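Local coordinates for microcin B17-processing protein McbC (PDB 6GRH), which is necessary to process the inactive microcin B17 precursor into the active peptide, as an FMN-binding oxidoreductase of the nitroreductase family, at residues D[187-192]-D[258-263]; D[127-132]-D[208-213]. All coordinates share one frame; numbering follows the deposited sequence.

Contact 1. Residues D[187-192]-D[258-263]; sequences FALVYC and IVQFFG
Phe187 lays one face of its ring over CB of Phe262, which sits 3.6 Å from the ring centroid in a CH-pi contact. The two rings are nearly parallel, with planes 10° apart, but slid so far that they barely overlap. The first torsion of Phe187 (chi1 68°) places CG between the backbone N and the carbonyl carbon, and this swings the ring across to its neighbour. CE1 of Phe262 also reaches CG of Leu189 at 3.7 Å. Further along the same face, Tyr191 OH donates to Gln260 OE1 at 2.7 Å, almost straight in line with the amide C=O. Gln260 NE2 is held by Asn232 OD1, so both ends of this buried amide are bonded. CD2 of Tyr191 meets CG2 of Ile258 at 3.6 Å, and Ile258 also touches a bound flavin mononucleotide. The other face carries Ala188 against Phe261, and Val190 beside Val259. The backbones are antiparallel, and the bond from Leu189 N to Gln260 O measures 2.8 Å. These are neighbouring inner strands of the antiparallel sheet in the nitroreductase fold. Helices 97-108 and 204-227 cover the Phe187 and Tyr191 face, strand 129-135 pairs with 187-194, and strand 231-235 flanks 254-263.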
loop_
_atom_site.group_PDB
_atom_site.type_symbol
_atom_site.label_atom_id
_atom_site.label_comp_id
_atom_site.label_asym_id
_atom_site.label_seq_id
_atom_site.Cartn_x
_atom_site.Cartn_y
_atom_site.Cartn_z
ATOM N N PHE D 187 21.875 -9.744 29.378
ATOM C CA PHE D 187 22.118 -9.103 28.106
ATOM C C PHE D 187 21.043 -9.466 27.110
ATOM O O PHE D 187 20.219 -10.339 27.378
ATOM C CB PHE D 187 23.532 -9.451 27.585
ATOM C CG PHE D 187 23.735 -10.891 27.183
ATOM C CD1 PHE D 187 24.076 -11.852 28.114
ATOM C CD2 PHE D 187 23.661 -11.267 25.841
ATOM C CE1 PHE D 187 24.321 -13.182 27.739
ATOM C CE2 PHE D 187 23.870 -12.591 25.462
ATOM C CZ PHE D 187 24.217 -13.546 26.422
ATOM N N ALA D 188 21.037 -8.750 25.985
ATOM C CA ALA D 188 20.171 -9.069 24.861
ATOM C C ALA D 188 20.937 -9.110 23.570
ATOM O O ALA D 188 21.963 -8.474 23.435
ATOM C CB ALA D 188 19.051 -8.054 24.752
ATOM N N LEU D 189 20.418 -9.871 22.618
ATOM C CA LEU D 189 20.810 -9.720 21.223
ATOM C C LEU D 189 19.659 -9.032 20.514
ATOM O O LEU D 189 18.487 -9.345 20.770
ATOM C CB LEU D 189 21.163 -11.058 20.577
ATOM C CG LEU D 189 22.371 -11.786 21.174
ATOM C CD1 LEU D 189 22.551 -13.105 20.453
ATOM C CD2 LEU D 189 23.635 -10.924 21.125
ATOM N N VAL D 190 19.992 -8.084 19.642
ATOM C CA VAL D 190 19.022 -7.394 18.808
ATOM C C VAL D 190 19.383 -7.649 17.337
ATOM O O VAL D 190 20.496 -7.348 16.900
ATOM C CB VAL D 190 18.991 -5.889 19.102
ATOM C CG1 VAL D 190 17.883 -5.215 18.304
ATOM C CG2 VAL D 190 18.783 -5.615 20.577
ATOM N N TYR D 191 18.452 -8.238 16.591
ATOM C CA TYR D 191 18.671 -8.608 15.203
ATOM C C TYR D 191 18.039 -7.539 14.333
ATOM O O TYR D 191 16.843 -7.275 14.477
ATOM C CB TYR D 191 18.050 -9.979 14.894
ATOM C CG TYR D 191 18.575 -11.086 15.735
ATOM C CD1 TYR D 191 19.603 -11.911 15.268
ATOM C CD2 TYR D 191 18.068 -11.317 17.035
ATOM C CE1 TYR D 191 20.115 -12.932 16.069
ATOM C CE2 TYR D 191 18.554 -12.353 17.837
ATOM C CZ TYR D 191 19.579 -13.157 17.348
ATOM O OH TYR D 191 20.063 -14.189 18.094
ATOM N N CYS D 192 18.827 -6.944 13.437
ATOM C CA CYS D 192 18.401 -5.791 12.656
ATOM C C CYS D 192 18.561 -6.022 11.159
ATOM O O CYS D 192 19.570 -6.546 10.716
ATOM C CB CYS D 192 19.218 -4.570 13.037
ATOM S SG CYS D 192 19.020 -4.121 14.776
ATOM N N ILE D 258 13.741 -8.163 15.993
ATOM C CA ILE D 258 13.442 -9.019 17.127
ATOM C C ILE D 258 14.552 -8.852 18.156
ATOM O O ILE D 258 15.710 -8.556 17.815
ATOM C CB ILE D 258 13.238 -10.491 16.676
ATOM C CG1 ILE D 258 12.468 -11.308 17.691
ATOM C CG2 ILE D 258 14.547 -11.172 16.328
ATOM C CD1 ILE D 258 11.014 -10.916 17.806
ATOM N N VAL D 259 14.169 -8.982 19.414
ATOM C CA VAL D 259 15.087 -8.916 20.540
ATOM C C VAL D 259 15.142 -10.313 21.164
ATOM O O VAL D 259 14.169 -11.075 21.090
ATOM C CB VAL D 259 14.614 -7.845 21.548
ATOM C CG1 VAL D 259 15.415 -7.897 22.851
ATOM C CG2 VAL D 259 14.715 -6.452 20.929
ATOM N N GLN D 260 16.274 -10.665 21.750
ATOM C CA GLN D 260 16.427 -11.961 22.412
ATOM C C GLN D 260 17.178 -11.752 23.701
ATOM O O GLN D 260 18.340 -11.337 23.693
ATOM C CB GLN D 260 17.154 -12.965 21.521
ATOM C CG GLN D 260 17.143 -14.396 22.031
ATOM C CD GLN D 260 17.747 -15.364 21.033
ATOM O OE1 GLN D 260 18.477 -14.958 20.122
ATOM N NE2 GLN D 260 17.493 -16.665 21.235
ATOM N N PHE D 261 16.506 -12.030 24.803
ATOM C CA PHE D 261 17.079 -11.836 26.139
ATOM C C PHE D 261 17.795 -13.088 26.602
ATOM O O PHE D 261 17.366 -14.190 26.278
ATOM C CB PHE D 261 15.973 -11.484 27.137
ATOM C CG PHE D 261 15.401 -10.112 26.938
ATOM C CD1 PHE D 261 16.177 -8.987 27.192
ATOM C CD2 PHE D 261 14.106 -9.937 26.497
ATOM C CE1 PHE D 261 15.667 -7.724 27.015
ATOM C CE2 PHE D 261 13.584 -8.669 26.332
ATOM C CZ PHE D 261 14.368 -7.558 26.573
ATOM N N PHE D 262 18.879 -12.901 27.357
ATOM C CA PHE D 262 19.664 -14.007 27.894
ATOM C C PHE D 262 19.993 -13.761 29.341
ATOM O O PHE D 262 20.234 -12.615 29.754
ATOM C CB PHE D 262 20.979 -14.181 27.136
ATOM C CG PHE D 262 20.797 -14.563 25.705
ATOM C CD1 PHE D 262 20.604 -13.583 24.735
ATOM C CD2 PHE D 262 20.772 -15.903 25.329
ATOM C CE1 PHE D 262 20.433 -13.926 23.412
ATOM C CE2 PHE D 262 20.586 -16.253 24.001
ATOM C CZ PHE D 262 20.417 -15.268 23.043
ATOM N N GLY D 263 20.067 -14.849 30.095
ATOM C CA GLY D 263 20.368 -14.760 31.503
ATOM C C GLY D 263 20.130 -16.020 32.306
ATOM O O GLY D 263 20.129 -17.133 31.765
#

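Contact 2. Residues D[127-132]-D[208-213]; sequences YPIEVF and RMALME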
loop_
_atom_site.group_PDB
_atom_site.type_symbol
_atom_site.label_atom_id
_atom_site.label_comp_id
_atom_site.label_asym_id
_atom_site.label_seq_id
_atom_site.Cartn_x
_atom_site.Cartn_y
_atom_site.Cartn_z
ATOM N N TYR D 127 23.617 -12.026 3.537
ATOM C CA TYR D 127 23.615 -11.798 5.005
ATOM C C TYR D 127 23.210 -10.375 5.421
ATOM O O TYR D 127 24.011 -9.629 6.025
ATOM C CB TYR D 127 24.976 -12.199 5.584
ATOM C CG TYR D 127 25.190 -13.672 5.441
ATOM C CD1 TYR D 127 24.613 -14.553 6.354
ATOM C CD2 TYR D 127 25.877 -14.202 4.344
ATOM C CE1 TYR D 127 24.750 -15.926 6.211
ATOM C CE2 TYR D 127 26.047 -15.578 4.199
ATOM C CZ TYR D 127 25.472 -16.439 5.135
ATOM O OH TYR D 127 25.581 -17.799 4.998
ATOM N N PRO D 128 21.949 -10.003 5.154
ATOM C CA PRO D 128 21.519 -8.623 5.426
ATOM C C PRO D 128 21.155 -8.293 6.867
ATOM O O PRO D 128 20.748 -7.164 7.131
ATOM C CB PRO D 128 20.244 -8.483 4.551
ATOM C CG PRO D 128 19.681 -9.868 4.552
ATOM C CD PRO D 128 20.899 -10.751 4.422
ATOM N N ILE D 129 21.247 -9.266 7.772
ATOM C CA ILE D 129 20.821 -9.095 9.138
ATOM C C ILE D 129 22.051 -8.879 9.982
ATOM O O ILE D 129 23.001 -9.640 9.897
ATOM C CB ILE D 129 20.036 -10.332 9.648
ATOM C CG1 ILE D 129 18.838 -10.589 8.767
ATOM C CG2 ILE D 129 19.640 -10.187 11.120
ATOM C CD1 ILE D 129 17.900 -9.411 8.609
ATOM N N GLU D 130 22.016 -7.842 10.808
ATOM C CA GLU D 130 23.104 -7.513 11.723
ATOM C C GLU D 130 22.710 -7.875 13.148
ATOM O O GLU D 130 21.537 -7.733 13.537
ATOM C CB GLU D 130 23.413 -6.029 11.635
ATOM C CG GLU D 130 23.794 -5.593 10.223
ATOM C CD GLU D 130 25.028 -6.301 9.663
ATOM O OE1 GLU D 130 26.020 -6.485 10.385
ATOM O OE2 GLU D 130 25.016 -6.661 8.463
ATOM N N VAL D 131 23.678 -8.363 13.914
ATOM C CA VAL D 131 23.458 -8.679 15.332
ATOM C C VAL D 131 24.122 -7.628 16.217
ATOM O O VAL D 131 25.326 -7.359 16.100
ATOM C CB VAL D 131 24.070 -10.039 15.744
ATOM C CG1 VAL D 131 23.683 -10.394 17.190
ATOM C CG2 VAL D 131 23.645 -11.123 14.794
ATOM N N PHE D 132 23.338 -7.072 17.126
ATOM C CA PHE D 132 23.836 -6.138 18.105
ATOM C C PHE D 132 23.712 -6.757 19.500
ATOM O O PHE D 132 22.774 -7.503 19.776
ATOM C CB PHE D 132 23.061 -4.834 18.013
ATOM C CG PHE D 132 23.379 -4.011 16.784
ATOM C CD1 PHE D 132 22.738 -4.258 15.587
ATOM C CD2 PHE D 132 24.321 -2.984 16.835
ATOM C CE1 PHE D 132 23.009 -3.482 14.453
ATOM C CE2 PHE D 132 24.607 -2.209 15.711
ATOM C CZ PHE D 132 23.969 -2.475 14.510
ATOM N N ARG D 208 11.285 -10.872 2.547
ATOM C CA ARG D 208 10.835 -12.142 3.065
ATOM C C ARG D 208 12.062 -13.013 3.457
ATOM O O ARG D 208 12.083 -13.621 4.548
ATOM C CB ARG D 208 9.958 -12.813 1.984
ATOM C CG ARG D 208 9.246 -14.078 2.394
ATOM C CD ARG D 208 8.924 -14.961 1.187
ATOM N NE ARG D 208 7.941 -14.388 0.274
ATOM C CZ ARG D 208 7.366 -15.071 -0.733
ATOM N NH1 ARG D 208 7.679 -16.336 -0.974
ATOM N NH2 ARG D 208 6.486 -14.483 -1.510
ATOM N N MET D 209 13.067 -13.077 2.575
ATOM C CA MET D 209 14.318 -13.819 2.829
ATOM C C MET D 209 15.069 -13.294 4.062
ATOM O O MET D 209 15.575 -14.088 4.867
ATOM C CB MET D 209 15.257 -13.810 1.594
ATOM C CG MET D 209 14.795 -14.661 0.390
ATOM S SD MET D 209 16.038 -14.956 -0.915
ATOM C CE MET D 209 15.094 -14.706 -2.413
ATOM N N ALA D 210 15.134 -11.971 4.214
ATOM C CA ALA D 210 15.809 -11.360 5.369
ATOM C C ALA D 210 15.140 -11.700 6.721
ATOM O O ALA D 210 15.832 -11.995 7.702
ATOM C CB ALA D 210 15.882 -9.865 5.193
ATOM N N LEU D 211 13.808 -11.686 6.744
ATOM C CA LEU D 211 13.037 -12.038 7.948
ATOM C C LEU D 211 13.217 -13.506 8.321
ATOM O O LEU D 211 13.433 -13.813 9.462
ATOM C CB LEU D 211 11.548 -11.670 7.792
ATOM C CG LEU D 211 11.201 -10.254 8.258
ATOM C CD1 LEU D 211 12.039 -9.154 7.640
ATOM C CD2 LEU D 211 9.741 -9.955 7.965
ATOM N N MET D 212 13.196 -14.394 7.330
ATOM C CA MET D 212 13.488 -15.792 7.568
ATOM C C MET D 212 14.904 -16.001 8.098
ATOM O O MET D 212 15.113 -16.751 9.048
ATOM C CB MET D 212 13.188 -16.642 6.318
ATOM C CG MET D 212 11.699 -16.679 6.031
ATOM S SD MET D 212 11.244 -17.713 4.633
ATOM C CE MET D 212 12.096 -16.940 3.282
ATOM N N GLU D 213 15.863 -15.293 7.534
ATOM C CA GLU D 213 17.222 -15.379 7.994
ATOM C C GLU D 213 17.378 -15.014 9.457
ATOM O O GLU D 213 18.103 -15.667 10.171
ATOM C CB GLU D 213 18.121 -14.518 7.132
ATOM C CG GLU D 213 19.563 -14.475 7.563
ATOM C CD GLU D 213 20.401 -13.670 6.591
ATOM O OE1 GLU D 213 20.165 -13.820 5.350
ATOM O OE2 GLU D 213 21.281 -12.892 7.074
HETATM O O HOH W 1 23.226 -12.172 8.575
#
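Ala210 is the first residue of the 208-213 helical segment to touch the 127-132 segment. Its CB meets CG of Pro128 at 3.9 Å and CD1 of Ile129 at 4.0 Å. The tip of Ile129 also lies against the helix backbone, with CD1 3.4 Å from Ala210 O. The next residue along the helix, Leu211, packs instead on Leu211 of the second subunit. The arrangement is part of the nitroreductase fold, in which helix 204-227 lies over the central sheet and runs through the dimer interface. The same helix carries Met209, a residue of the flavin mononucleotide pocket.

Glu213 comes one turn after Ala210 and covers the bend that leads into strand 129-135. Its CG is anti to the backbone N (chi1 177°) and the chain runs on extended, which carries the carboxylate out to Tyr127 and Pro128. OE2 of Glu213 approaches Tyr127 CA at 3.3 Å, and OE1 lies 3.3 Å from CD of Pro128. The carboxylate plane is turned 58° from the Tyr127 ring. CG1 of Ile129 passes alongside the acid chain. A water joins the two segments, donating to Glu213 OE2 at 2.6 Å and to Ile129 O at 2.9 Å. It lies in the plane of the Tyr127 ring, at its edge. OE1 of Glu213 is hydrogen-bonded to Ser122 OG, which also bonds Tyr127 N, while the Tyr127 hydroxyl bonds Tyr120 O. Ser122 lines the flavin pocket, so Glu213 probably positions it from a second shell.

How the contacts relate
Both contacts are buried, but contact 1 lies nearer the centre of the chain, and the centres are about 14 Å apart. They share one sheet, in which strand 187-194 pairs with 254-263 on one side and with 129-135 on the other. Cys192 O lies 2.8 Å from Glu130 N, and Val190 N lies 2.8 Å from Phe132 O; both are probable hydrogen bonds. Contact 1 is a strand pair joined by backbone bonds and packed aromatic side chains. Contact 2 sets a helix against the start of a strand, through small apolar contacts and a water-bridged carboxylate. Helix 204-227 supplies one side of contact 2 and also covers Tyr191 and Gln260 of contact 1.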